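Local coordinates for protein beta-galactosidase (Bacillus circulans, PDB 4MAD) that probably hydrolyses terminal, non-reducing beta-D-galactose residues of beta-D-galactosides as a glycoside hydrolase of family 35, at residues K379-Q391 with V468-L480. Residues are numbered along the deposited sequence; the frame is centred on the assembly and turned at random.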
loop_
_atom_site.group_PDB
_atom_site.type_symbol
_atom_site.label_atom_id
_atom_site.label_comp_id
_atom_site.label_asym_id
_atom_site.label_seq_id
_atom_site.Cartn_x
_atom_site.Cartn_y
_atom_site.Cartn_z
ATOM N N LYS A 379 28.105 -9.853 -2.842
ATOM C CA LYS A 379 28.880 -10.368 -1.749
ATOM C C LYS A 379 29.125 -9.307 -0.688
ATOM O O LYS A 379 29.341 -8.216 -0.993
ATOM C CB LYS A 379 30.199 -10.911 -2.280
ATOM C CG LYS A 379 30.014 -12.176 -3.039
ATOM C CD LYS A 379 31.240 -12.685 -3.641
ATOM C CE LYS A 379 32.326 -12.977 -2.629
ATOM N NZ LYS A 379 32.401 -14.330 -2.171
ATOM N N SER A 380 29.101 -9.709 0.573
ATOM C CA SER A 380 29.461 -8.827 1.640
ATOM C C SER A 380 29.985 -9.603 2.823
ATOM O O SER A 380 29.672 -10.720 2.974
ATOM C CB SER A 380 28.236 -7.999 2.028
ATOM O OG SER A 380 27.201 -8.805 2.487
ATOM N N GLU A 381 30.796 -8.957 3.625
ATOM C CA GLU A 381 31.403 -9.595 4.762
ATOM C C GLU A 381 30.381 -9.972 5.810
ATOM O O GLU A 381 30.420 -11.018 6.343
ATOM C CB GLU A 381 32.572 -8.763 5.325
ATOM C CG GLU A 381 32.182 -7.403 5.789
ATOM C CD GLU A 381 32.388 -6.316 4.760
ATOM O OE1 GLU A 381 32.488 -6.627 3.587
ATOM O OE2 GLU A 381 32.422 -5.166 5.142
ATOM N N ALA A 382 29.438 -9.074 6.029
ATOM C CA ALA A 382 28.357 -9.238 6.982
ATOM C C ALA A 382 27.013 -9.157 6.277
ATOM O O ALA A 382 26.889 -8.506 5.310
ATOM C CB ALA A 382 28.405 -8.168 7.975
ATOM N N PRO A 383 26.024 -9.830 6.792
ATOM C CA PRO A 383 24.705 -9.725 6.195
ATOM C C PRO A 383 24.184 -8.310 6.349
ATOM O O PRO A 383 24.193 -7.797 7.432
ATOM C CB PRO A 383 23.865 -10.698 7.030
ATOM C CG PRO A 383 24.613 -11.025 8.153
ATOM C CD PRO A 383 25.983 -10.500 8.088
ATOM N N LEU A 384 23.759 -7.703 5.256
ATOM C CA LEU A 384 23.177 -6.378 5.290
ATOM C C LEU A 384 21.661 -6.440 4.977
ATOM O O LEU A 384 21.223 -7.353 4.412
ATOM C CB LEU A 384 23.849 -5.479 4.276
ATOM C CG LEU A 384 25.365 -5.350 4.326
ATOM C CD1 LEU A 384 25.897 -4.556 3.199
ATOM C CD2 LEU A 384 25.784 -4.795 5.619
ATOM N N PRO A 385 20.895 -5.460 5.376
ATOM C CA PRO A 385 19.478 -5.486 5.030
ATOM C C PRO A 385 19.309 -5.209 3.530
ATOM O O PRO A 385 20.171 -4.681 2.933
ATOM C CB PRO A 385 18.899 -4.359 5.852
ATOM C CG PRO A 385 20.032 -3.496 6.126
ATOM C CD PRO A 385 21.235 -4.277 6.155
ATOM N N MET A 386 18.184 -5.578 2.951
ATOM C CA MET A 386 18.066 -5.643 1.503
ATOM C C MET A 386 18.255 -4.303 0.809
ATOM O O MET A 386 18.616 -4.235 -0.291
ATOM C CB MET A 386 16.733 -6.295 1.081
ATOM C CG MET A 386 15.583 -5.493 1.400
ATOM S SD MET A 386 14.116 -6.188 0.603
ATOM C CE MET A 386 14.110 -7.832 1.173
ATOM N N GLU A 387 17.954 -3.231 1.505
ATOM C CA GLU A 387 18.086 -1.913 0.936
ATOM C C GLU A 387 19.552 -1.619 0.542
ATOM O O GLU A 387 19.819 -0.868 -0.363
ATOM C CB GLU A 387 17.580 -0.874 1.901
ATOM C CG GLU A 387 16.153 -1.022 2.267
ATOM C CD GLU A 387 15.898 -1.904 3.457
ATOM O OE1 GLU A 387 16.871 -2.330 4.018
ATOM O OE2 GLU A 387 14.744 -2.145 3.816
ATOM N N LYS A 388 20.450 -2.188 1.301
ATOM C CA LYS A 388 21.890 -1.996 1.078
ATOM C C LYS A 388 22.393 -2.694 -0.170
ATOM O O LYS A 388 23.497 -2.458 -0.596
ATOM C CB LYS A 388 22.731 -2.419 2.278
ATOM C CG LYS A 388 22.507 -1.609 3.472
ATOM C CD LYS A 388 23.252 -0.377 3.487
ATOM C CE LYS A 388 24.729 -0.595 3.579
ATOM N NZ LYS A 388 25.511 0.677 3.463
ATOM N N TYR A 389 21.601 -3.632 -0.655
ATOM C CA TYR A 389 21.915 -4.365 -1.839
ATOM C C TYR A 389 21.133 -3.769 -3.024
ATOM O O TYR A 389 21.150 -4.301 -4.045
ATOM C CB TYR A 389 21.646 -5.845 -1.674
ATOM C CG TYR A 389 22.416 -6.522 -0.562
ATOM C CD1 TYR A 389 23.785 -6.619 -0.607
ATOM C CD2 TYR A 389 21.789 -7.070 0.496
ATOM C CE1 TYR A 389 24.473 -7.220 0.373
ATOM C CE2 TYR A 389 22.479 -7.685 1.473
ATOM C CZ TYR A 389 23.852 -7.757 1.404
ATOM O OH TYR A 389 24.599 -8.346 2.375
ATOM N N GLY A 390 20.500 -2.642 -2.807
ATOM C CA GLY A 390 19.684 -2.006 -3.807
ATOM C C GLY A 390 18.303 -2.560 -4.048
ATOM O O GLY A 390 17.786 -2.377 -5.100
ATOM N N GLN A 391 17.730 -3.215 -3.054
ATOM C CA GLN A 391 16.467 -3.881 -3.229
ATOM C C GLN A 391 15.313 -3.336 -2.387
ATOM O O GLN A 391 15.375 -3.346 -1.204
ATOM C CB GLN A 391 16.603 -5.370 -2.895
ATOM C CG GLN A 391 15.328 -6.154 -3.161
ATOM C CD GLN A 391 15.368 -7.569 -2.679
ATOM O OE1 GLN A 391 16.381 -8.035 -2.232
ATOM N NE2 GLN A 391 14.253 -8.257 -2.785
ATOM N N VAL A 468 8.891 3.100 12.233
ATOM C CA VAL A 468 8.854 3.284 10.787
ATOM C C VAL A 468 10.181 3.143 10.113
ATOM O O VAL A 468 10.225 2.969 8.950
ATOM C CB VAL A 468 8.214 4.609 10.375
ATOM C CG1 VAL A 468 9.046 5.741 10.819
ATOM C CG2 VAL A 468 8.034 4.677 8.920
ATOM N N VAL A 469 11.265 3.227 10.867
ATOM C CA VAL A 469 12.559 3.048 10.243
ATOM C C VAL A 469 12.771 1.559 10.159
ATOM O O VAL A 469 13.320 0.954 11.033
ATOM C CB VAL A 469 13.672 3.703 11.039
ATOM C CG1 VAL A 469 14.984 3.364 10.461
ATOM C CG2 VAL A 469 13.515 5.152 11.092
ATOM N N ASP A 470 12.281 0.981 9.089
ATOM C CA ASP A 470 11.973 -0.422 9.032
ATOM C C ASP A 470 12.804 -1.088 7.944
ATOM O O ASP A 470 12.376 -1.201 6.858
ATOM C CB ASP A 470 10.477 -0.616 8.773
ATOM C CG ASP A 470 10.037 -2.042 8.923
ATOM O OD1 ASP A 470 10.706 -2.814 9.551
ATOM O OD2 ASP A 470 8.971 -2.346 8.496
ATOM N N TYR A 471 14.034 -1.441 8.288
ATOM C CA TYR A 471 14.916 -2.151 7.395
ATOM C C TYR A 471 14.412 -3.565 7.195
ATOM O O TYR A 471 13.966 -4.154 8.090
ATOM C CB TYR A 471 16.337 -2.234 7.942
ATOM C CG TYR A 471 17.072 -0.926 7.976
ATOM C CD1 TYR A 471 17.719 -0.459 6.873
ATOM C CD2 TYR A 471 17.099 -0.165 9.101
ATOM C CE1 TYR A 471 18.382 0.680 6.889
ATOM C CE2 TYR A 471 17.755 1.000 9.123
ATOM C CZ TYR A 471 18.386 1.415 8.013
ATOM O OH TYR A 471 19.023 2.588 8.040
ATOM N N LYS A 472 14.575 -4.089 6.010
ATOM C CA LYS A 472 14.111 -5.403 5.694
ATOM C C LYS A 472 15.264 -6.378 5.299
ATOM O O LYS A 472 16.321 -5.962 4.874
ATOM C CB LYS A 472 13.013 -5.296 4.650
ATOM C CG LYS A 472 11.901 -4.412 5.065
ATOM C CD LYS A 472 11.218 -4.962 6.212
ATOM C CE LYS A 472 9.732 -4.661 6.193
ATOM N NZ LYS A 472 9.063 -4.932 7.406
ATOM N N GLY A 473 15.035 -7.663 5.495
ATOM C CA GLY A 473 16.066 -8.669 5.400
ATOM C C GLY A 473 16.535 -9.043 6.777
ATOM O O GLY A 473 15.758 -9.287 7.635
ATOM N N ILE A 474 17.843 -9.104 6.920
ATOM C CA ILE A 474 18.486 -9.370 8.181
ATOM C C ILE A 474 19.159 -8.071 8.555
ATOM O O ILE A 474 19.971 -7.593 7.848
ATOM C CB ILE A 474 19.494 -10.500 8.016
ATOM C CG1 ILE A 474 18.751 -11.768 7.702
ATOM C CG2 ILE A 474 20.299 -10.663 9.213
ATOM C CD1 ILE A 474 19.506 -12.803 7.213
ATOM N N THR A 475 18.706 -7.477 9.633
ATOM C CA THR A 475 19.213 -6.199 10.062
ATOM C C THR A 475 20.662 -6.116 10.533
ATOM O O THR A 475 21.335 -5.212 10.176
ATOM C CB THR A 475 18.301 -5.567 11.104
ATOM O OG1 THR A 475 18.231 -6.402 12.235
ATOM C CG2 THR A 475 16.950 -5.402 10.525
ATOM N N GLU A 476 21.108 -7.053 11.360
ATOM C CA GLU A 476 22.453 -6.996 11.912
ATOM C C GLU A 476 23.375 -8.186 11.628
ATOM O O GLU A 476 24.523 -8.030 11.319
ATOM C CB GLU A 476 22.337 -6.841 13.417
ATOM C CG GLU A 476 21.747 -5.547 13.865
ATOM C CD GLU A 476 21.425 -5.486 15.357
ATOM O OE1 GLU A 476 22.245 -5.864 16.178
ATOM O OE2 GLU A 476 20.323 -5.081 15.665
ATOM N N GLY A 477 22.862 -9.365 11.877
ATOM C CA GLY A 477 23.682 -10.554 11.803
ATOM C C GLY A 477 22.927 -11.855 11.931
ATOM O O GLY A 477 21.765 -11.861 12.253
ATOM N N VAL A 478 23.637 -12.945 11.684
ATOM C CA VAL A 478 23.174 -14.286 11.980
ATOM C C VAL A 478 24.211 -14.995 12.835
ATOM O O VAL A 478 25.342 -14.921 12.556
ATOM C CB VAL A 478 22.960 -15.076 10.718
ATOM C CG1 VAL A 478 22.438 -16.405 11.011
ATOM C CG2 VAL A 478 22.071 -14.339 9.767
ATOM N N ARG A 479 23.798 -15.644 13.893
ATOM C CA ARG A 479 24.778 -16.256 14.766
ATOM C C ARG A 479 24.407 -17.636 15.244
ATOM O O ARG A 479 23.270 -17.952 15.335
ATOM C CB ARG A 479 25.104 -15.369 15.948
ATOM C CG ARG A 479 23.988 -15.023 16.799
ATOM C CD ARG A 479 24.329 -13.874 17.740
ATOM N NE ARG A 479 23.188 -13.153 18.257
ATOM C CZ ARG A 479 22.483 -13.487 19.322
ATOM N NH1 ARG A 479 22.749 -14.559 20.023
ATOM N NH2 ARG A 479 21.486 -12.746 19.698
ATOM N N LEU A 480 25.432 -18.409 15.550
ATOM C CA LEU A 480 25.268 -19.684 16.174
ATOM C C LEU A 480 25.769 -19.494 17.599
ATOM O O LEU A 480 26.891 -19.172 17.799
ATOM C CB LEU A 480 26.137 -20.688 15.439
ATOM C CG LEU A 480 25.762 -20.954 13.987
ATOM C CD1 LEU A 480 26.785 -21.685 13.303
ATOM C CD2 LEU A 480 24.450 -21.641 13.823
#
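M386 and E387 grip the backbone N-H and C=O of K472, one bond to each, a worked example of how a single 3-10 turn can be docked on an extended chain. M386 N donates to K472 O at 2.7 Å with an N-H...O angle of 162°, while K472 N gives its hydrogen to E387 OE2 at 2.9 Å, on the syn lone pair. A bend at chi2 (89°) curls the E387 carboxylate back to K472 N and brings OE1 to the edge of the Y471 ring, 3.5 Å from CD1. Because R461 forms a salt bridge to the same OE2, an alanine in place of E387 would probably leave K472 N and the R461 charge without their shared acceptor. Packing is tightest at P385, whose CB lies 3.2 Å from K472 O, and at G473, where a CB would sit tightly against M386 N and, at phi 100°, be jammed against K472 O. P383 is buried too, with looser carbon contacts (CB to I474 CG2 4.2 Å, CG to G477 CA 3.8 Å); the solvent side is the corner at T475 and exposed E476, whose side chains start away from the loop. The pairing joins the loop after edge strand 378-380 of one antiparallel sheet to strand 473-480 of another, an inter-sheet contact within the first all-beta domain.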